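PDB 4ZTK: cell division protein FtsI/penicillin binding protein 2 from Legionella pneumophila subsp. pneumophila ATCC 43290, which probably catalyses peptide cross-linking of septal peptidoglycan as a penicillin-binding D,D-transpeptidase of the cell division machinery. Local coordinates for residues A[40-45]-A[280-285]; A[164-169]-A[182-187]; A[241-246]-A[266-271]. All blocks are in the same frame, centred on the assembly; numbering follows the deposited sequence.

Contact 1 (A[40-45]-A[280-285]); sequences HAKSGV and IEEGYF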
# COMPACT_ATOMS: atom_id res chain seq x y z
N HIS A 40 -17.26 11.79 3.48
CA HIS A 40 -17.14 12.90 4.43
C HIS A 40 -15.73 12.95 5.02
O HIS A 40 -15.56 13.23 6.20
CB HIS A 40 -18.16 12.76 5.57
CG HIS A 40 -19.57 12.68 5.10
ND1 HIS A 40 -20.28 11.50 5.08
CD2 HIS A 40 -20.42 13.63 4.63
CE1 HIS A 40 -21.50 11.73 4.62
NE2 HIS A 40 -21.61 13.01 4.34
N ALA A 41 -14.74 12.66 4.19
CA ALA A 41 -13.37 12.53 4.66
C ALA A 41 -12.72 13.89 4.91
O ALA A 41 -13.08 14.89 4.30
CB ALA A 41 -12.55 11.73 3.67
N LYS A 42 -11.74 13.91 5.82
CA LYS A 42 -10.96 15.11 6.04
C LYS A 42 -10.11 15.40 4.81
O LYS A 42 -10.02 16.54 4.36
CB LYS A 42 -10.07 14.95 7.27
CG LYS A 42 -9.25 16.19 7.60
CD LYS A 42 -8.42 15.98 8.87
CE LYS A 42 -7.60 17.22 9.19
NZ LYS A 42 -6.64 16.96 10.30
N SER A 43 -9.49 14.36 4.26
CA SER A 43 -8.75 14.47 3.01
C SER A 43 -8.61 13.11 2.33
O SER A 43 -9.01 12.08 2.87
CB SER A 43 -7.36 15.06 3.25
OG SER A 43 -6.50 14.10 3.85
N GLY A 44 -8.03 13.12 1.14
CA GLY A 44 -7.78 11.88 0.43
C GLY A 44 -6.80 12.12 -0.69
O GLY A 44 -6.67 13.23 -1.18
N VAL A 45 -6.12 11.06 -1.10
CA VAL A 45 -5.13 11.15 -2.17
C VAL A 45 -5.11 9.87 -2.98
O VAL A 45 -5.30 8.78 -2.43
CB VAL A 45 -3.72 11.44 -1.59
CG1 VAL A 45 -3.35 10.42 -0.51
CG2 VAL A 45 -2.66 11.46 -2.70
N ILE A 280 -7.42 7.47 2.24
CA ILE A 280 -8.53 8.32 2.66
C ILE A 280 -8.30 8.66 4.12
O ILE A 280 -7.94 7.78 4.91
CB ILE A 280 -9.88 7.58 2.56
CG1 ILE A 280 -10.07 6.96 1.17
CG2 ILE A 280 -11.04 8.51 2.93
CD1 ILE A 280 -10.07 7.96 0.03
N GLU A 281 -8.49 9.92 4.50
CA GLU A 281 -8.26 10.33 5.88
C GLU A 281 -9.55 10.70 6.61
O GLU A 281 -10.26 11.62 6.20
CB GLU A 281 -7.28 11.50 5.94
CG GLU A 281 -6.99 11.98 7.35
CD GLU A 281 -6.12 13.23 7.37
OE1 GLU A 281 -5.50 13.49 8.42
OE2 GLU A 281 -6.05 13.93 6.34
N GLU A 282 -9.84 9.99 7.69
CA GLU A 282 -11.04 10.21 8.49
C GLU A 282 -12.31 10.10 7.67
O GLU A 282 -13.25 10.86 7.85
CB GLU A 282 -10.99 11.57 9.19
CG GLU A 282 -9.90 11.69 10.24
CD GLU A 282 -9.88 13.05 10.90
OE1 GLU A 282 -10.97 13.60 11.17
OE2 GLU A 282 -8.77 13.57 11.16
N GLY A 283 -12.34 9.14 6.75
CA GLY A 283 -13.54 8.87 5.98
C GLY A 283 -14.41 7.84 6.67
O GLY A 283 -13.94 7.10 7.55
N TYR A 284 -15.68 7.79 6.28
CA TYR A 284 -16.59 6.76 6.75
C TYR A 284 -17.77 6.66 5.81
O TYR A 284 -18.11 7.61 5.11
CB TYR A 284 -17.09 7.05 8.17
CG TYR A 284 -18.05 8.22 8.25
CD1 TYR A 284 -17.58 9.52 8.31
CD2 TYR A 284 -19.42 8.02 8.27
CE1 TYR A 284 -18.45 10.60 8.39
CE2 TYR A 284 -20.30 9.08 8.35
CZ TYR A 284 -19.81 10.37 8.41
OH TYR A 284 -20.68 11.43 8.48
N PHE A 285 -18.41 5.49 5.79
CA PHE A 285 -19.59 5.28 4.98
C PHE A 285 -20.57 4.39 5.75
O PHE A 285 -20.17 3.41 6.37
CB PHE A 285 -19.21 4.63 3.65
CG PHE A 285 -20.31 4.65 2.63
CD1 PHE A 285 -20.58 5.80 1.90
CD2 PHE A 285 -21.08 3.52 2.38
CE1 PHE A 285 -21.59 5.82 0.95
CE2 PHE A 285 -22.09 3.54 1.44
CZ PHE A 285 -22.35 4.69 0.73

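Contact 2 (A[164-169]-A[182-187]); sequences SWWQAD and GENIPV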
# COMPACT_ATOMS: atom_id res chain seq x y z
N SER A 164 15.09 5.79 10.86
CA SER A 164 14.56 6.92 11.61
C SER A 164 13.89 6.49 12.91
O SER A 164 14.37 6.79 13.99
CB SER A 164 13.55 7.70 10.78
OG SER A 164 14.16 8.24 9.62
N TRP A 165 12.78 5.79 12.77
CA TRP A 165 12.01 5.33 13.92
C TRP A 165 12.52 3.98 14.41
O TRP A 165 11.85 2.96 14.26
CB TRP A 165 10.51 5.25 13.56
CG TRP A 165 9.90 6.57 13.12
CD1 TRP A 165 10.47 7.81 13.21
CD2 TRP A 165 8.60 6.77 12.52
NE1 TRP A 165 9.61 8.77 12.71
CE2 TRP A 165 8.46 8.15 12.28
CE3 TRP A 165 7.55 5.91 12.17
CZ2 TRP A 165 7.31 8.70 11.71
CZ3 TRP A 165 6.41 6.45 11.60
CH2 TRP A 165 6.30 7.83 11.37
N TRP A 166 13.72 3.98 14.99
CA TRP A 166 14.32 2.75 15.50
C TRP A 166 15.18 3.00 16.74
O TRP A 166 16.07 3.85 16.73
CB TRP A 166 15.16 2.07 14.41
CG TRP A 166 15.56 0.65 14.75
CD1 TRP A 166 16.63 0.26 15.51
CD2 TRP A 166 14.90 -0.55 14.34
NE1 TRP A 166 16.67 -1.11 15.60
CE2 TRP A 166 15.62 -1.63 14.89
CE3 TRP A 166 13.77 -0.83 13.56
CZ2 TRP A 166 15.25 -2.96 14.69
CZ3 TRP A 166 13.41 -2.15 13.36
CH2 TRP A 166 14.14 -3.20 13.92
N GLN A 167 14.91 2.25 17.81
CA GLN A 167 15.64 2.41 19.07
C GLN A 167 16.71 1.34 19.28
O GLN A 167 16.48 0.16 19.05
CB GLN A 167 14.67 2.40 20.26
CG GLN A 167 13.89 3.69 20.46
CD GLN A 167 13.33 3.79 21.87
OE1 GLN A 167 12.14 4.01 22.06
NE2 GLN A 167 14.20 3.64 22.86
N ALA A 168 17.87 1.77 19.76
CA ALA A 168 19.00 0.88 19.94
C ALA A 168 18.81 -0.12 21.09
O ALA A 168 19.10 -1.31 20.94
CB ALA A 168 20.29 1.68 20.14
N ASP A 169 18.34 0.36 22.23
CA ASP A 169 18.22 -0.49 23.41
C ASP A 169 16.80 -1.00 23.65
O ASP A 169 16.47 -1.48 24.74
CB ASP A 169 18.78 0.20 24.66
CG ASP A 169 17.99 1.44 25.05
OD1 ASP A 169 18.13 1.88 26.22
OD2 ASP A 169 17.24 1.96 24.20
N GLY A 182 3.71 -2.12 10.62
CA GLY A 182 3.97 -0.89 9.90
C GLY A 182 3.82 0.30 10.81
O GLY A 182 3.44 1.39 10.38
N GLU A 183 4.14 0.10 12.08
CA GLU A 183 3.99 1.11 13.12
C GLU A 183 5.20 2.06 13.22
O GLU A 183 5.03 3.27 13.33
CB GLU A 183 3.74 0.42 14.47
CG GLU A 183 3.39 1.35 15.61
CD GLU A 183 2.98 0.59 16.87
OE1 GLU A 183 3.76 0.59 17.85
OE2 GLU A 183 1.89 -0.00 16.88
N ASN A 184 6.40 1.50 13.17
CA ASN A 184 7.61 2.32 13.32
C ASN A 184 8.31 2.63 11.99
O ASN A 184 9.54 2.63 11.91
CB ASN A 184 8.60 1.69 14.32
CG ASN A 184 9.17 0.36 13.83
OD1 ASN A 184 8.46 -0.45 13.23
ND2 ASN A 184 10.46 0.15 14.09
N ILE A 185 7.52 2.90 10.95
CA ILE A 185 8.08 3.12 9.63
C ILE A 185 7.45 4.34 8.96
O ILE A 185 6.27 4.31 8.60
CB ILE A 185 7.90 1.89 8.73
CG1 ILE A 185 8.45 0.63 9.41
CG2 ILE A 185 8.58 2.10 7.38
CD1 ILE A 185 8.20 -0.66 8.65
N PRO A 186 8.23 5.42 8.79
CA PRO A 186 7.74 6.62 8.10
C PRO A 186 7.75 6.43 6.58
O PRO A 186 8.79 6.09 6.01
CB PRO A 186 8.77 7.69 8.50
CG PRO A 186 10.03 6.92 8.73
CD PRO A 186 9.61 5.57 9.27
N VAL A 187 6.60 6.64 5.94
CA VAL A 187 6.52 6.62 4.49
C VAL A 187 5.84 7.88 3.97
O VAL A 187 5.23 8.63 4.72
CB VAL A 187 5.77 5.36 3.94
CG1 VAL A 187 6.45 4.08 4.40
CG2 VAL A 187 4.30 5.38 4.35
O HOH W 1 12.07 3.23 11.13

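Contact 3 (A[241-246]-A[266-271]); sequences PGVSVA and YVPADN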
# COMPACT_ATOMS: atom_id res chain seq x y z
N PRO A 241 -13.97 -8.48 -12.50
CA PRO A 241 -14.18 -9.68 -13.32
C PRO A 241 -13.35 -9.66 -14.60
O PRO A 241 -13.44 -8.71 -15.38
CB PRO A 241 -15.67 -9.61 -13.65
CG PRO A 241 -16.26 -8.91 -12.48
CD PRO A 241 -15.24 -7.87 -12.08
N GLY A 242 -12.53 -10.69 -14.78
CA GLY A 242 -11.75 -10.83 -16.00
C GLY A 242 -10.41 -10.11 -15.95
O GLY A 242 -9.64 -10.16 -16.90
N VAL A 243 -10.15 -9.44 -14.83
CA VAL A 243 -8.89 -8.72 -14.66
C VAL A 243 -8.30 -9.04 -13.28
O VAL A 243 -8.88 -8.69 -12.26
CB VAL A 243 -9.07 -7.20 -14.79
CG1 VAL A 243 -7.73 -6.50 -14.72
CG2 VAL A 243 -9.79 -6.85 -16.09
N SER A 244 -7.16 -9.71 -13.26
CA SER A 244 -6.54 -10.08 -11.99
C SER A 244 -5.98 -8.84 -11.29
O SER A 244 -5.22 -8.07 -11.87
CB SER A 244 -5.46 -11.14 -12.18
OG SER A 244 -4.39 -10.64 -12.96
N VAL A 245 -6.37 -8.66 -10.03
CA VAL A 245 -5.95 -7.51 -9.26
C VAL A 245 -5.14 -7.96 -8.05
O VAL A 245 -5.54 -8.86 -7.32
CB VAL A 245 -7.16 -6.68 -8.77
CG1 VAL A 245 -6.70 -5.44 -8.04
CG2 VAL A 245 -8.07 -6.31 -9.94
N ALA A 246 -3.98 -7.33 -7.86
CA ALA A 246 -3.15 -7.59 -6.70
C ALA A 246 -3.18 -6.37 -5.80
O ALA A 246 -2.98 -5.25 -6.28
CB ALA A 246 -1.72 -7.88 -7.13
N TYR A 266 -1.64 -3.19 -7.80
CA TYR A 266 -1.24 -3.04 -9.18
C TYR A 266 -2.09 -3.93 -10.08
O TYR A 266 -2.66 -4.93 -9.62
CB TYR A 266 0.26 -3.30 -9.36
CG TYR A 266 0.72 -4.64 -8.82
CD1 TYR A 266 0.61 -5.79 -9.59
CD2 TYR A 266 1.28 -4.75 -7.56
CE1 TYR A 266 1.03 -7.02 -9.11
CE2 TYR A 266 1.72 -5.97 -7.07
CZ TYR A 266 1.59 -7.10 -7.85
OH TYR A 266 2.01 -8.33 -7.38
N VAL A 267 -2.17 -3.58 -11.36
CA VAL A 267 -3.14 -4.19 -12.27
C VAL A 267 -2.69 -4.03 -13.72
O VAL A 267 -2.11 -3.01 -14.08
CB VAL A 267 -4.54 -3.55 -12.06
CG1 VAL A 267 -4.54 -2.08 -12.46
CG2 VAL A 267 -5.61 -4.30 -12.83
N PRO A 268 -2.89 -5.07 -14.56
CA PRO A 268 -3.31 -6.44 -14.22
C PRO A 268 -2.19 -7.14 -13.46
O PRO A 268 -1.03 -6.84 -13.71
CB PRO A 268 -3.51 -7.11 -15.59
CG PRO A 268 -3.67 -5.97 -16.56
CD PRO A 268 -2.78 -4.88 -16.01
N ALA A 269 -2.52 -8.05 -12.54
CA ALA A 269 -1.50 -8.67 -11.70
C ALA A 269 -0.47 -9.46 -12.51
O ALA A 269 0.72 -9.43 -12.20
CB ALA A 269 -2.15 -9.56 -10.65
N ASP A 270 -0.94 -10.14 -13.55
CA ASP A 270 -0.09 -11.02 -14.35
C ASP A 270 0.92 -10.26 -15.22
O ASP A 270 1.96 -10.81 -15.59
CB ASP A 270 -0.95 -11.94 -15.22
CG ASP A 270 -1.99 -11.18 -16.03
OD1 ASP A 270 -2.20 -11.53 -17.21
OD2 ASP A 270 -2.60 -10.24 -15.48
N ASN A 271 0.60 -9.02 -15.55
CA ASN A 271 1.51 -8.17 -16.31
C ASN A 271 1.15 -6.71 -16.10
O ASN A 271 0.52 -6.09 -16.96
CB ASN A 271 1.46 -8.53 -17.80
CG ASN A 271 2.64 -7.99 -18.57
OD1 ASN A 271 3.02 -6.83 -18.41
ND2 ASN A 271 3.24 -8.84 -19.39
O HOH W 2 -5.75 -9.97 -16.04

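Contact 1 (A[40-45]-A[280-285])
The Glu281 side chain is extended, with CG anti to the backbone N (chi1 180°), and this lays its carboxylate beside Ser43, whose OG is turned between its own N and carbonyl carbon (chi1 74°). Ser43 OG donates a short hydrogen bond, 2.5 Å, to the anti lone pair of Glu281 OE2. Glu281 OE1 makes a salt bridge to Arg74, so both oxygens of this buried acid are engaged and it is probably ionised. Trp71 NE1 is bonded to Ser43 OG and helps place the hydroxyl. Lys42 extends alongside Glu281 in the same direction, yet its NZ stays 4.1 Å from Glu281 OE1, beyond a salt bridge. Lys42 CD lies 3.3 Å from Glu282 OE2. In the main chain Glu281 N bonds to Ser43 O at 2.8 Å, while Glu281 O receives Lys42 N at 2.8 Å and, weakly, Ser43 N at 3.4 Å. Ala41 CB rests on Ile280 CG2 (3.6 Å). Farther out, the rings of His40 and Tyr284 are inclined by 24° and displaced, with little overlap. Lys42 and Ser43 both facing Glu281 form a classic beta bulge, where strand 43-49 joins strand 274-281 in the antiparallel sheet of the penicillin-binding transpeptidase domain.

Contact 2 (A[164-169]-A[182-187])
Ser164 begins the contact lightly, its CB 4.1 Å from Pro186 CG, while its hydroxyl is hydrogen-bonded to Asp161. Trp165 contributes most. Its CG stands beside the backbone N (chi1 -60°), which swings the indole against the 184-186 backbone and the proline ring. Pro186 covers one face: its CB lies 3.7 Å from the centroid of the Trp165 six-membered ring, only 13° off the normal, a clear CH-pi contact. Pro186 CD sits over the same indole nearer the rim, and the backbone of Asn184 meets the ring at its edge. Trp165 CE3 also comes to 3.2 Å from Ile185 N. The carbonyl of Trp165 takes the single direct hydrogen bond between the segments, from Asn184 ND2 to Trp165 O at 3.1 Å; the donor arrives almost in line with the C=O, although the oxygen is 26° out of the Asn184 amide plane. A water lies between the segments, 2.7 Å from Asn184 O and weakly bonded to Trp165 N. Next, Trp166 brings CE3 to 3.5 Å from Asn184 ND2; Arg152 makes a cation-pi contact with the same indole. Trp165 is the centre of an inverse gamma turn, and a Schellman motif at Gly182 follows helix 172-181. Segments 164-169 and 182-187 lie before and after that helix, and the contact joins the loops at its two ends.

Contact 3 (A[241-246]-A[266-271])
Ser244 and Ala269 make the shortest polar contact, Ala269 N donating to Ser244 O at 2.8 Å from well above the carbonyl plane (43° out of it). Ser244 OG, placed between its own backbone N and carbonyl carbon (chi1 64°), also lies 3.2 Å from Ala269 N and accepts a second, weak bond, so the serine grips one N-H with two oxygens. Ala246 and Tyr266 are an antiparallel hydrogen-bonded pair: Tyr266 N reaches Ala246 O at 2.9 Å, and Ala246 N returns a longer bond to Tyr266 O at 3.3 Å. At the outer end a water accepts from Ser244 N and donates to Asp270 OD2, although Asp270 is poorly ordered.

The packing continues from these bonds. Ala246 CB sits over one face of the phenol ring, 3.7 Å from the Tyr266 ring centroid and 23° off its normal, in a CH-pi contact; Tyr266 OH is hydrogen-bonded to Asn223 of helix 216-231. Ala269 CB lies 3.9 Å from Ala246 CB, and Asn223 and Glu227 of that helix touch Ala269 as well. Elsewhere, Val243 CG1 meets Val267 CG2 at 3.6 Å. The peptide before Pro268 is cis, and the chain turns there out of the strand. Main-chain bonding thus outlasts the regular pairing: beyond Ala246 and Tyr266, Ser244 takes over as acceptor and keeps the turn that begins at Pro268 attached to the segment leading into strand 246-253.

How the contacts relate
Contacts 1 and 3 belong to the same five-stranded antiparallel sheet. Contact 1 joins strands 43-49 and 274-281, whereas contact 3 lies at the end of the pairing between 259-267 and edge strand 246-253; their centres are about 26 Å apart. Contact 2 belongs to the helical part of the domain, its centre about 32 Å from that of contact 3, on the opposite side of the chain's centre. Along the sequence, contact 1 encloses both others. The probable active site of this family combines an SxxK motif, here probably Ser80 and Lys83, and a KTG-type motif, probably the one at Lys248. Contact 3 therefore leads into the strand bearing Lys248, while Pro186 and Val187 of contact 2 touch Ile75 and Phe76, shortly before Ser80.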